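Local coordinates for sulfur oxidation protein soxB (Thermus thermophilus, PDB 2WDD) that probably hydrolyses the sulfur-sulfur bond of cysteine S-thiosulfonate groups in the Sox sulfur-oxidation pathway, at a site holding two manganese ions, at residues Y187-D192 and E232-A237; F361-V366 and G413-W418; Y433-R438 and Y502-Y507; D22-G27 and N326-V331. One frame throughout, in Å; residues are numbered along the deposited sequence.

Contact 1 of 4, residues Y187-D192 and E232-A237. With TBU (tertiary-butyl alcohol), chain E.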
# COMPACT_ATOMS: atom_id res chain seq x y z
N TYR A 187 4.96 19.06 -3.87
CA TYR A 187 4.63 20.23 -4.68
C TYR A 187 3.15 20.56 -4.51
O TYR A 187 2.72 21.70 -4.74
CB TYR A 187 4.92 19.96 -6.17
CG TYR A 187 3.78 19.26 -6.88
CD1 TYR A 187 2.77 19.99 -7.52
CD2 TYR A 187 3.64 17.88 -6.82
CE1 TYR A 187 1.70 19.36 -8.13
CE2 TYR A 187 2.55 17.24 -7.40
CZ TYR A 187 1.59 17.98 -8.06
OH TYR A 187 0.51 17.35 -8.64
N ASN A 188 2.35 19.56 -4.12
CA ASN A 188 0.91 19.69 -4.13
C ASN A 188 0.13 20.02 -2.86
O ASN A 188 -1.07 20.28 -2.95
CB ASN A 188 0.26 18.49 -4.84
CG ASN A 188 0.55 17.16 -4.16
OD1 ASN A 188 1.68 16.90 -3.72
ND2 ASN A 188 -0.47 16.32 -4.07
N ILE A 189 0.78 19.99 -1.71
CA ILE A 189 0.09 20.29 -0.46
C ILE A 189 0.14 21.81 -0.29
O ILE A 189 1.22 22.37 -0.09
CB ILE A 189 0.71 19.55 0.73
CG1 ILE A 189 0.62 18.03 0.50
CG2 ILE A 189 -0.01 19.91 2.05
CD1 ILE A 189 1.38 17.20 1.51
N VAL A 190 -1.01 22.45 -0.42
CA VAL A 190 -1.08 23.91 -0.35
C VAL A 190 -2.19 24.33 0.60
O VAL A 190 -3.07 23.54 0.93
CB VAL A 190 -1.31 24.52 -1.75
CG1 VAL A 190 -0.24 24.03 -2.74
CG2 VAL A 190 -2.72 24.20 -2.27
N ASP A 191 -2.15 25.59 1.02
CA ASP A 191 -3.21 26.09 1.88
C ASP A 191 -4.46 26.22 1.02
O ASP A 191 -4.39 26.64 -0.13
CB ASP A 191 -2.83 27.47 2.41
CG ASP A 191 -3.94 28.09 3.19
OD1 ASP A 191 -4.20 27.60 4.30
OD2 ASP A 191 -4.63 28.96 2.63
N ASP A 192 -5.61 25.83 1.57
CA ASP A 192 -6.85 25.83 0.79
C ASP A 192 -7.52 27.18 0.51
O ASP A 192 -8.48 27.26 -0.26
CB ASP A 192 -7.84 24.78 1.30
CG ASP A 192 -8.53 25.19 2.60
OD1 ASP A 192 -8.16 26.23 3.19
OD2 ASP A 192 -9.44 24.46 3.03
N GLU A 232 -8.14 19.51 7.36
CA GLU A 232 -8.83 20.78 7.20
C GLU A 232 -7.83 21.92 7.03
O GLU A 232 -6.85 22.00 7.76
CB GLU A 232 -9.77 21.03 8.38
CG GLU A 232 -9.09 21.20 9.71
CD GLU A 232 -10.03 20.95 10.87
OE1 GLU A 232 -9.71 20.10 11.74
OE2 GLU A 232 -11.11 21.58 10.91
N GLY A 233 -8.06 22.77 6.03
CA GLY A 233 -7.19 23.89 5.75
C GLY A 233 -6.18 23.59 4.66
O GLY A 233 -5.51 24.48 4.15
N LEU A 234 -6.10 22.31 4.29
CA LEU A 234 -5.17 21.89 3.25
C LEU A 234 -5.85 21.41 1.98
O LEU A 234 -6.93 20.81 2.03
CB LEU A 234 -4.31 20.75 3.77
CG LEU A 234 -3.50 21.03 5.03
CD1 LEU A 234 -2.75 19.79 5.50
CD2 LEU A 234 -2.55 22.18 4.75
N SER A 235 -5.17 21.62 0.85
CA SER A 235 -5.59 21.08 -0.43
C SER A 235 -4.41 20.22 -0.91
O SER A 235 -3.26 20.60 -0.74
CB SER A 235 -5.83 22.18 -1.45
OG SER A 235 -6.09 21.60 -2.72
N PHE A 236 -4.71 19.06 -1.50
CA PHE A 236 -3.70 18.13 -2.00
C PHE A 236 -3.90 17.94 -3.51
O PHE A 236 -3.29 17.06 -4.13
CB PHE A 236 -3.92 16.75 -1.35
CG PHE A 236 -3.43 16.64 0.06
CD1 PHE A 236 -2.32 15.86 0.36
CD2 PHE A 236 -4.11 17.25 1.11
CE1 PHE A 236 -1.87 15.74 1.65
CE2 PHE A 236 -3.64 17.13 2.41
CZ PHE A 236 -2.51 16.39 2.67
N ALA A 237 -4.83 18.70 -4.08
CA ALA A 237 -5.21 18.51 -5.48
C ALA A 237 -4.06 18.32 -6.47
O ALA A 237 -3.04 19.00 -6.40
CB ALA A 237 -6.12 19.64 -5.95
O TBU E . -7.51 18.36 -1.81
C TBU E . -8.57 18.86 -2.66
C1 TBU E . -8.55 20.36 -2.69
C2 TBU E . -8.48 18.41 -4.13
C3 TBU E . -9.90 18.40 -2.09
O HOH W 1 -2.39 21.28 -5.11
O HOH W 2 -9.97 21.87 3.66

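Contact 2 of 4, residues F361-V366 and G413-W418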
# COMPACT_ATOMS: atom_id res chain seq x y z
N PHE A 361 2.26 -9.61 21.08
CA PHE A 361 2.66 -10.92 20.56
C PHE A 361 2.07 -12.22 21.10
O PHE A 361 2.35 -13.29 20.55
CB PHE A 361 4.18 -11.00 20.45
CG PHE A 361 4.79 -9.77 19.84
CD1 PHE A 361 4.64 -9.51 18.48
CD2 PHE A 361 5.44 -8.84 20.63
CE1 PHE A 361 5.18 -8.36 17.92
CE2 PHE A 361 5.98 -7.69 20.07
CZ PHE A 361 5.84 -7.45 18.72
N THR A 362 1.25 -12.15 22.13
CA THR A 362 0.63 -13.37 22.63
C THR A 362 -0.38 -13.86 21.59
O THR A 362 -1.10 -13.06 21.00
CB THR A 362 -0.03 -13.17 24.01
OG1 THR A 362 0.93 -12.63 24.92
CG2 THR A 362 -0.55 -14.50 24.55
N PRO A 363 -0.42 -15.17 21.35
CA PRO A 363 -1.39 -15.61 20.34
C PRO A 363 -2.83 -15.38 20.77
O PRO A 363 -3.19 -15.63 21.93
CB PRO A 363 -1.13 -17.12 20.22
CG PRO A 363 0.25 -17.32 20.76
CD PRO A 363 0.42 -16.28 21.83
N LEU A 364 -3.65 -14.91 19.84
CA LEU A 364 -5.07 -14.72 20.08
C LEU A 364 -5.78 -15.98 19.59
O LEU A 364 -6.72 -16.46 20.22
CB LEU A 364 -5.59 -13.50 19.34
CG LEU A 364 -5.15 -12.13 19.85
CD1 LEU A 364 -5.55 -11.08 18.83
CD2 LEU A 364 -5.81 -11.84 21.20
N ALA A 365 -5.32 -16.50 18.46
CA ALA A 365 -5.88 -17.72 17.89
C ALA A 365 -4.90 -18.24 16.87
O ALA A 365 -4.00 -17.53 16.45
CB ALA A 365 -7.23 -17.43 17.22
N VAL A 366 -5.09 -19.49 16.46
CA VAL A 366 -4.25 -20.08 15.42
C VAL A 366 -5.04 -20.16 14.12
O VAL A 366 -6.20 -20.58 14.11
CB VAL A 366 -3.73 -21.47 15.84
CG1 VAL A 366 -3.09 -22.19 14.64
CG2 VAL A 366 -2.74 -21.32 16.97
N GLY A 413 -1.15 -22.58 10.24
CA GLY A 413 -0.57 -22.96 11.51
C GLY A 413 0.00 -21.82 12.32
O GLY A 413 0.45 -22.01 13.45
N GLN A 414 -0.02 -20.61 11.75
CA GLN A 414 0.53 -19.44 12.43
C GLN A 414 -0.47 -18.79 13.37
O GLN A 414 -1.66 -18.73 13.09
CB GLN A 414 1.07 -18.42 11.40
CG GLN A 414 1.70 -17.19 12.04
CD GLN A 414 2.29 -16.21 11.04
OE1 GLN A 414 2.05 -16.29 9.84
NE2 GLN A 414 3.06 -15.26 11.55
N ALA A 415 0.02 -18.30 14.51
CA ALA A 415 -0.84 -17.63 15.47
C ALA A 415 -1.08 -16.19 15.04
O ALA A 415 -0.16 -15.49 14.60
CB ALA A 415 -0.19 -17.66 16.86
N ILE A 416 -2.33 -15.75 15.18
CA ILE A 416 -2.73 -14.37 14.93
C ILE A 416 -2.51 -13.60 16.23
O ILE A 416 -2.97 -14.03 17.29
CB ILE A 416 -4.20 -14.26 14.51
CG1 ILE A 416 -4.50 -15.12 13.28
CG2 ILE A 416 -4.59 -12.79 14.27
CD1 ILE A 416 -5.98 -15.33 13.02
N THR A 417 -1.83 -12.47 16.14
CA THR A 417 -1.52 -11.65 17.32
C THR A 417 -2.12 -10.27 17.20
O THR A 417 -2.63 -9.88 16.13
CB THR A 417 0.00 -11.52 17.48
OG1 THR A 417 0.51 -10.70 16.42
CG2 THR A 417 0.68 -12.89 17.44
N TRP A 418 -2.06 -9.51 18.28
CA TRP A 418 -2.56 -8.14 18.25
C TRP A 418 -1.77 -7.35 17.21
O TRP A 418 -2.33 -6.51 16.51
CB TRP A 418 -2.43 -7.48 19.62
CG TRP A 418 -3.69 -7.54 20.41
CD1 TRP A 418 -3.96 -8.35 21.47
CD2 TRP A 418 -4.86 -6.73 20.21
NE1 TRP A 418 -5.23 -8.11 21.94
CE2 TRP A 418 -5.80 -7.12 21.19
CE3 TRP A 418 -5.20 -5.74 19.29
CZ2 TRP A 418 -7.06 -6.53 21.28
CZ3 TRP A 418 -6.43 -5.14 19.40
CH2 TRP A 418 -7.36 -5.53 20.38
O HOH W 3 -1.53 -10.57 20.81

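Contact 3 of 4, residues Y433-R438 and Y502-Y507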
# COMPACT_ATOMS: atom_id res chain seq x y z
N TYR A 433 -19.18 0.40 12.34
CA TYR A 433 -20.50 1.01 12.37
C TYR A 433 -21.54 -0.01 11.93
O TYR A 433 -21.30 -0.75 10.98
CB TYR A 433 -20.55 2.20 11.41
CG TYR A 433 -19.68 3.35 11.83
CD1 TYR A 433 -20.11 4.27 12.76
CD2 TYR A 433 -18.38 3.47 11.34
CE1 TYR A 433 -19.31 5.32 13.17
CE2 TYR A 433 -17.57 4.52 11.72
CZ TYR A 433 -18.04 5.44 12.64
OH TYR A 433 -17.22 6.48 13.05
N LEU A 434 -22.71 -0.01 12.59
CA LEU A 434 -23.83 -0.88 12.22
C LEU A 434 -24.97 0.05 11.78
O LEU A 434 -25.32 0.99 12.50
CB LEU A 434 -24.29 -1.73 13.42
CG LEU A 434 -23.72 -3.16 13.50
CD1 LEU A 434 -22.21 -3.19 13.37
CD2 LEU A 434 -24.16 -3.88 14.77
N PHE A 435 -25.51 -0.18 10.60
CA PHE A 435 -26.52 0.72 10.06
C PHE A 435 -27.31 0.02 8.96
O PHE A 435 -26.81 -0.89 8.31
CB PHE A 435 -25.84 1.97 9.49
CG PHE A 435 -24.73 1.66 8.53
CD1 PHE A 435 -24.98 1.53 7.17
CD2 PHE A 435 -23.46 1.39 9.00
CE1 PHE A 435 -23.95 1.18 6.28
CE2 PHE A 435 -22.43 1.04 8.13
CZ PHE A 435 -22.68 0.93 6.78
N TYR A 436 -28.53 0.50 8.73
CA TYR A 436 -29.36 -0.08 7.69
C TYR A 436 -29.12 0.58 6.34
O TYR A 436 -28.95 1.80 6.25
CB TYR A 436 -30.86 0.02 8.03
CG TYR A 436 -31.25 -0.79 9.24
CD1 TYR A 436 -31.50 -2.15 9.13
CD2 TYR A 436 -31.23 -0.22 10.51
CE1 TYR A 436 -31.81 -2.91 10.25
CE2 TYR A 436 -31.55 -0.97 11.64
CZ TYR A 436 -31.83 -2.32 11.50
OH TYR A 436 -32.13 -3.06 12.61
N LEU A 437 -29.14 -0.24 5.31
CA LEU A 437 -29.04 0.23 3.93
C LEU A 437 -30.19 -0.40 3.17
O LEU A 437 -30.49 -1.57 3.37
CB LEU A 437 -27.74 -0.27 3.28
CG LEU A 437 -26.43 0.40 3.66
CD1 LEU A 437 -25.27 -0.27 2.91
CD2 LEU A 437 -26.44 1.90 3.39
N ARG A 438 -30.80 0.34 2.26
CA ARG A 438 -31.81 -0.25 1.41
C ARG A 438 -31.06 -1.09 0.38
O ARG A 438 -29.91 -0.78 0.05
CB ARG A 438 -32.61 0.84 0.69
CG ARG A 438 -33.46 1.67 1.65
CD ARG A 438 -34.05 2.87 0.95
NE ARG A 438 -33.09 3.96 0.82
CZ ARG A 438 -32.48 4.28 -0.32
NH1 ARG A 438 -32.74 3.61 -1.43
NH2 ARG A 438 -31.62 5.29 -0.34
N TYR A 502 -31.60 -3.67 4.90
CA TYR A 502 -30.70 -4.71 5.36
C TYR A 502 -29.79 -4.11 6.42
O TYR A 502 -29.35 -2.97 6.29
CB TYR A 502 -29.82 -5.18 4.21
CG TYR A 502 -30.54 -5.93 3.11
CD1 TYR A 502 -30.61 -7.32 3.11
CD2 TYR A 502 -31.11 -5.25 2.04
CE1 TYR A 502 -31.26 -8.00 2.11
CE2 TYR A 502 -31.76 -5.93 1.02
CZ TYR A 502 -31.83 -7.31 1.06
OH TYR A 502 -32.45 -8.00 0.04
N LEU A 503 -29.49 -4.88 7.46
CA LEU A 503 -28.56 -4.39 8.47
C LEU A 503 -27.14 -4.63 7.97
O LEU A 503 -26.75 -5.77 7.66
CB LEU A 503 -28.76 -5.05 9.84
CG LEU A 503 -27.84 -4.49 10.93
CD1 LEU A 503 -28.03 -2.99 11.13
CD2 LEU A 503 -28.04 -5.23 12.25
N ALA A 504 -26.39 -3.54 7.86
CA ALA A 504 -25.03 -3.59 7.35
C ALA A 504 -24.04 -3.23 8.44
O ALA A 504 -24.38 -2.62 9.45
CB ALA A 504 -24.87 -2.63 6.18
N ALA A 505 -22.79 -3.61 8.22
CA ALA A 505 -21.72 -3.23 9.12
C ALA A 505 -20.57 -2.78 8.22
O ALA A 505 -20.42 -3.29 7.12
CB ALA A 505 -21.28 -4.40 10.00
N ALA A 506 -19.82 -1.78 8.66
CA ALA A 506 -18.70 -1.30 7.85
C ALA A 506 -17.68 -0.65 8.75
O ALA A 506 -18.03 -0.11 9.80
CB ALA A 506 -19.18 -0.28 6.81
N TYR A 507 -16.42 -0.66 8.33
CA TYR A 507 -15.37 0.03 9.07
C TYR A 507 -14.33 0.49 8.05
O TYR A 507 -14.25 -0.05 6.94
CB TYR A 507 -14.72 -0.89 10.13
CG TYR A 507 -13.82 -1.96 9.56
CD1 TYR A 507 -12.45 -1.76 9.49
CD2 TYR A 507 -14.33 -3.19 9.15
CE1 TYR A 507 -11.60 -2.72 9.00
CE2 TYR A 507 -13.48 -4.17 8.61
CZ TYR A 507 -12.11 -3.92 8.56
OH TYR A 507 -11.22 -4.85 8.08

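Contact 4 of 4, residues D22-G27 and N326-V331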
# COMPACT_ATOMS: atom_id res chain seq x y z
N ASP A 22 25.13 -8.64 -3.75
CA ASP A 22 26.47 -8.28 -4.21
C ASP A 22 26.47 -7.77 -5.65
O ASP A 22 26.78 -8.51 -6.58
CB ASP A 22 27.43 -9.47 -4.07
CG ASP A 22 28.88 -9.08 -4.32
OD1 ASP A 22 29.24 -7.91 -4.07
OD2 ASP A 22 29.66 -9.95 -4.76
N LEU A 23 26.13 -6.50 -5.81
CA LEU A 23 26.06 -5.87 -7.12
C LEU A 23 27.30 -5.04 -7.45
O LEU A 23 27.81 -4.31 -6.60
CB LEU A 23 24.83 -4.96 -7.20
CG LEU A 23 23.45 -5.61 -7.27
CD1 LEU A 23 22.39 -4.57 -6.89
CD2 LEU A 23 23.18 -6.14 -8.67
N PRO A 24 27.75 -5.09 -8.71
CA PRO A 24 28.90 -4.28 -9.12
C PRO A 24 28.48 -2.82 -9.24
O PRO A 24 27.28 -2.52 -9.31
CB PRO A 24 29.26 -4.85 -10.50
CG PRO A 24 28.02 -5.51 -10.98
CD PRO A 24 27.32 -6.03 -9.76
N PRO A 25 29.45 -1.90 -9.28
CA PRO A 25 29.11 -0.48 -9.40
C PRO A 25 28.44 -0.17 -10.74
O PRO A 25 28.65 -0.88 -11.72
CB PRO A 25 30.48 0.22 -9.34
CG PRO A 25 31.40 -0.77 -8.70
CD PRO A 25 30.90 -2.12 -9.13
N TYR A 26 27.64 0.89 -10.77
CA TYR A 26 26.98 1.33 -11.99
C TYR A 26 26.51 2.77 -11.84
O TYR A 26 25.79 3.10 -10.91
CB TYR A 26 25.77 0.45 -12.33
CG TYR A 26 25.11 0.82 -13.65
CD1 TYR A 26 25.41 0.13 -14.82
CD2 TYR A 26 24.22 1.89 -13.73
CE1 TYR A 26 24.83 0.48 -16.03
CE2 TYR A 26 23.63 2.25 -14.94
CZ TYR A 26 23.94 1.54 -16.08
OH TYR A 26 23.35 1.87 -17.28
N GLY A 27 26.93 3.62 -12.78
CA GLY A 27 26.50 5.00 -12.83
C GLY A 27 27.09 6.01 -11.87
O GLY A 27 28.10 5.76 -11.19
N ASN A 326 20.99 6.21 -18.86
CA ASN A 326 20.65 4.82 -18.67
C ASN A 326 20.49 4.54 -17.18
O ASN A 326 20.86 5.36 -16.35
CB ASN A 326 21.72 3.91 -19.28
CG ASN A 326 21.14 2.67 -19.92
OD1 ASN A 326 20.13 2.14 -19.47
ND2 ASN A 326 21.78 2.19 -20.99
N LEU A 327 19.92 3.39 -16.86
CA LEU A 327 19.72 3.03 -15.46
C LEU A 327 19.71 1.54 -15.25
O LEU A 327 19.40 0.77 -16.15
CB LEU A 327 18.41 3.63 -14.93
CG LEU A 327 17.11 2.95 -15.35
CD1 LEU A 327 15.92 3.64 -14.65
CD2 LEU A 327 16.93 2.97 -16.85
N ARG A 328 20.04 1.14 -14.03
CA ARG A 328 19.98 -0.25 -13.64
C ARG A 328 19.03 -0.33 -12.44
O ARG A 328 19.19 0.39 -11.47
CB ARG A 328 21.36 -0.77 -13.25
CG ARG A 328 21.35 -2.26 -12.93
CD ARG A 328 22.71 -2.75 -12.47
NE ARG A 328 23.10 -2.16 -11.19
CZ ARG A 328 24.29 -2.32 -10.62
NH1 ARG A 328 25.22 -3.08 -11.20
NH2 ARG A 328 24.55 -1.73 -9.46
N VAL A 329 18.03 -1.20 -12.53
CA VAL A 329 17.04 -1.35 -11.47
C VAL A 329 17.15 -2.76 -10.92
O VAL A 329 17.16 -3.73 -11.68
CB VAL A 329 15.62 -1.12 -12.03
CG1 VAL A 329 14.56 -1.46 -10.98
CG2 VAL A 329 15.45 0.31 -12.56
N ARG A 330 17.21 -2.87 -9.60
CA ARG A 330 17.23 -4.16 -8.96
C ARG A 330 16.30 -4.14 -7.77
O ARG A 330 16.42 -3.29 -6.90
CB ARG A 330 18.64 -4.54 -8.50
CG ARG A 330 19.60 -4.79 -9.64
CD ARG A 330 19.22 -6.04 -10.42
NE ARG A 330 20.22 -6.36 -11.45
CZ ARG A 330 20.14 -5.93 -12.70
NH1 ARG A 330 19.12 -5.18 -13.08
NH2 ARG A 330 21.09 -6.25 -13.58
N VAL A 331 15.39 -5.11 -7.72
CA VAL A 331 14.50 -5.28 -6.59
C VAL A 331 15.26 -6.17 -5.62
O VAL A 331 15.51 -7.34 -5.92
CB VAL A 331 13.18 -5.96 -7.03
CG1 VAL A 331 12.36 -6.37 -5.78
CG2 VAL A 331 12.38 -5.02 -7.94

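Contact 1 of 4, residues Y187-D192 and E232-A237
Asn-188 reaches across to the backbone of Phe-236 and Ala-237. Its CB is wedged between the face of its neighbour Tyr-187's ring and Ala-237 O, 3.7 Å away. With CG between the backbone N and carbonyl carbon (chi1 62°), the amide turns toward the segment 232-237, and ND2 donates to Phe-236 O at 2.9 Å, tilted from that carbonyl's plane. ND2 also bonds Ser-218 O, so two acceptors fix the amide's rotation. Water 1 closes the same end, donating to both Asn-188 O and Ala-237 O.

Next along, the CG1-CD1 arm of Ile-189 lies alongside the Phe-236 ring, pointing the same way, with Ile-189 CD1 3.6 Å from Phe-236 CE1. Val-190 and Ser-235 form an antiparallel hydrogen-bonded pair: Val-190 N gives to Ser-235 O at 2.9 Å and Ser-235 N to Val-190 O at 2.8 Å. Asp-192 N continues the pairing to Gly-233 O at 2.9 Å. Phe-236 N instead points to tertiary-butyl alcohol, donating to its O in an almost straight bond of 2.9 Å (179°).

The result is an isolated two-stranded antiparallel sheet, 190-191 with 234-235. Arg-242 of helix 240-252 packs on Tyr-187 and Val-190, while Phe-236 meets Trp-166 edge-to-face; the side chain of Phe-236 lies about 11 Å from a bound manganese ion.

Contact 2 of 4, residues F361-V366 and G413-W418
Leu-364 and Trp-418 make the apolar centre. The leucine comes in over the indole, Leu-364 CD1 standing 4.2 Å from the centroid of the Trp-418 five-membered ring and 14° off its normal, a CH-pi contact. The other methyl, CD2, sits 3.8 Å from Trp-418 NE1. Leu-364 chi1 of -71° sets CG beside its own backbone N, and with chi2 extended both methyls reach Trp-418. On another side of the pairing Pro-363 CB presses on Ala-415 CB at 3.5 Å, and a methyl meets a carbonyl where Val-366 CG1 lies 3.7 Å from Gly-413 O. Thr-417 CG2 approaches Phe-361 O.

Outward from this packing, the backbones are joined by two nearly linear bonds: Leu-364 N to Ile-416 O at 2.8 Å, and Ile-416 N to Ala-365 O at 2.8 Å. Leu-364 thus takes the carbonyl facing Ala-365, and Ala-365 N is buried without a partner in the model. At the polar edge, water 3 donates to Thr-362 O and accepts from Trp-418 N at 2.8 Å, bridging the end of one helix and the start of another. Thr-417 is the N-cap of helix 418-425. At the far end, Gly-413 and Gln-414 both face Ser-367 in a G1 beta bulge.

Strand 365-367 is the middle of a small mixed sheet, with 415-416 antiparallel on one side and 539-540 parallel on the other. Helix 526-537 packs on Leu-364, Ala-365 and Trp-418, whose ring also meets those of His-359 and Tyr-422.

Contact 3 of 4, residues Y433-R438 and Y502-Y507
Tyr-436 presents one ring face to Leu-503: Leu-503 CD1 stands over the centre of the Tyr-436 ring, 3.9 Å from its centroid and 11° off the normal, in a CH-pi contact. Leu-503 CB closes on Tyr-436 CE1 at 3.7 Å, and Arg-501 adds a cation-pi contact to the same ring. The Phe-435 ring belongs to the other face of the sheet. Its CG lies between the backbone N and carbonyl carbon (chi1 52°), which folds the ring back over the partner strand. Ala-504 CB comes under one face, 3.9 Å from Phe-435 CE1; at the edge are Leu-437 CD2 and Ala-506 CB, the latter 3.7 Å from Phe-435 CZ. The small alanines let this ring lie close to the strand. Tyr-502 meets Leu-437 O with its edge, and Tyr-433 meets Ala-506 O likewise. Farther along the Tyr-436 face, Leu-434 CD1 rests on Ala-505 CB at 3.7 Å.

Between the two strands run six backbone hydrogen bonds, a reciprocal couple for each of the pairs Tyr-433/Ala-506, Phe-435/Ala-504 and Leu-437/Tyr-502. Ala-504 N to Phe-435 O, at 2.7 Å, is the shortest. The N-to-C directions of segments 433-438 and 502-507 are 133° apart, so the antiparallel pair is strongly twisted.

Both strands belong to a mixed sheet in the region matching the 5'-nucleotidase C-terminal family. Strand 398-401 runs parallel to 501-507, while 516-517 and 524-525 pair with 431-438. Val-389 of helix 380-392 packs on Ala-505; on the Phe-435 face, Ile-442 of helix 439-453 touches Leu-437 and Tyr-502.

Contact 4 of 4, residues D22-G27 and N326-V331
Tyr-26 and Arg-328 approach from the loop and the strand, each with CG anti to its N (chi1 -176° in both), and slide past one another in opposite directions. The arginine runs straight through chi2 and then bends at chi3 (66°), which swings the guanidinium toward Pro-24. There NH1 and NH2 both grip one atom, Pro-24 O, at 2.9 Å and 2.8 Å respectively. The carbonyl oxygen lies in the guanidinium plane; NH2 meets it almost head-on, whereas NH1 stands above the carbonyl plane. Tyr-26 CB covers one face of the group, 3.6 Å from Arg-328 CZ, and Leu-23 CD2 is over the opposite face. NH2 also makes a salt bridge with Asp-316, which probably offsets the nearby charge of Arg-314 and helps hold the guanidinium in place.

Further back along the arginine, Arg-328 CB sits over the tyrosine ring, 4.1 Å from the Tyr-26 centroid, a CH-pi contact. Ring and guanidinium planes differ by 32°. The tyrosine hydroxyl ends against Asn-326, where Tyr-26 OH lies 3.3 Å from Asn-326 CB. At the other end Leu-23 CD1 touches Arg-330 CG at 3.9 Å, and Arg-330 NH1 turns back to donate to Val-329 O.

This is a surface contact in which the extended N-terminal lead-in to strand 29-34 lies over the hairpin of strands 311-320 and 323-333. The latter is an outermost strand of a six-stranded mixed sheet, consistent with the layered metallophosphoesterase fold expected of the N-terminal part of SoxB.

How the contacts relate
From the N terminus, residues 22-27 open the longest loop, which contact 4 closes some 300 residues later at strand 323-333, tying the beginning of the chain to an edge of the first six-stranded sheet. Contact 1 falls wholly within that span and closes a short loop carrying strands 202-207 and 210-217. Contact 2 follows in series, joining the end of helix 357-361 to the start of helix 418-425 through a three-stranded sheet. Contact 3 comes last, inside the C-terminal domain. None of the loops cross, and no two contacts touch; contacts 2 and 3 come nearest, with about 12 Å between closest atoms, and contacts 3 and 4 lie on opposite sides of the chain's centre.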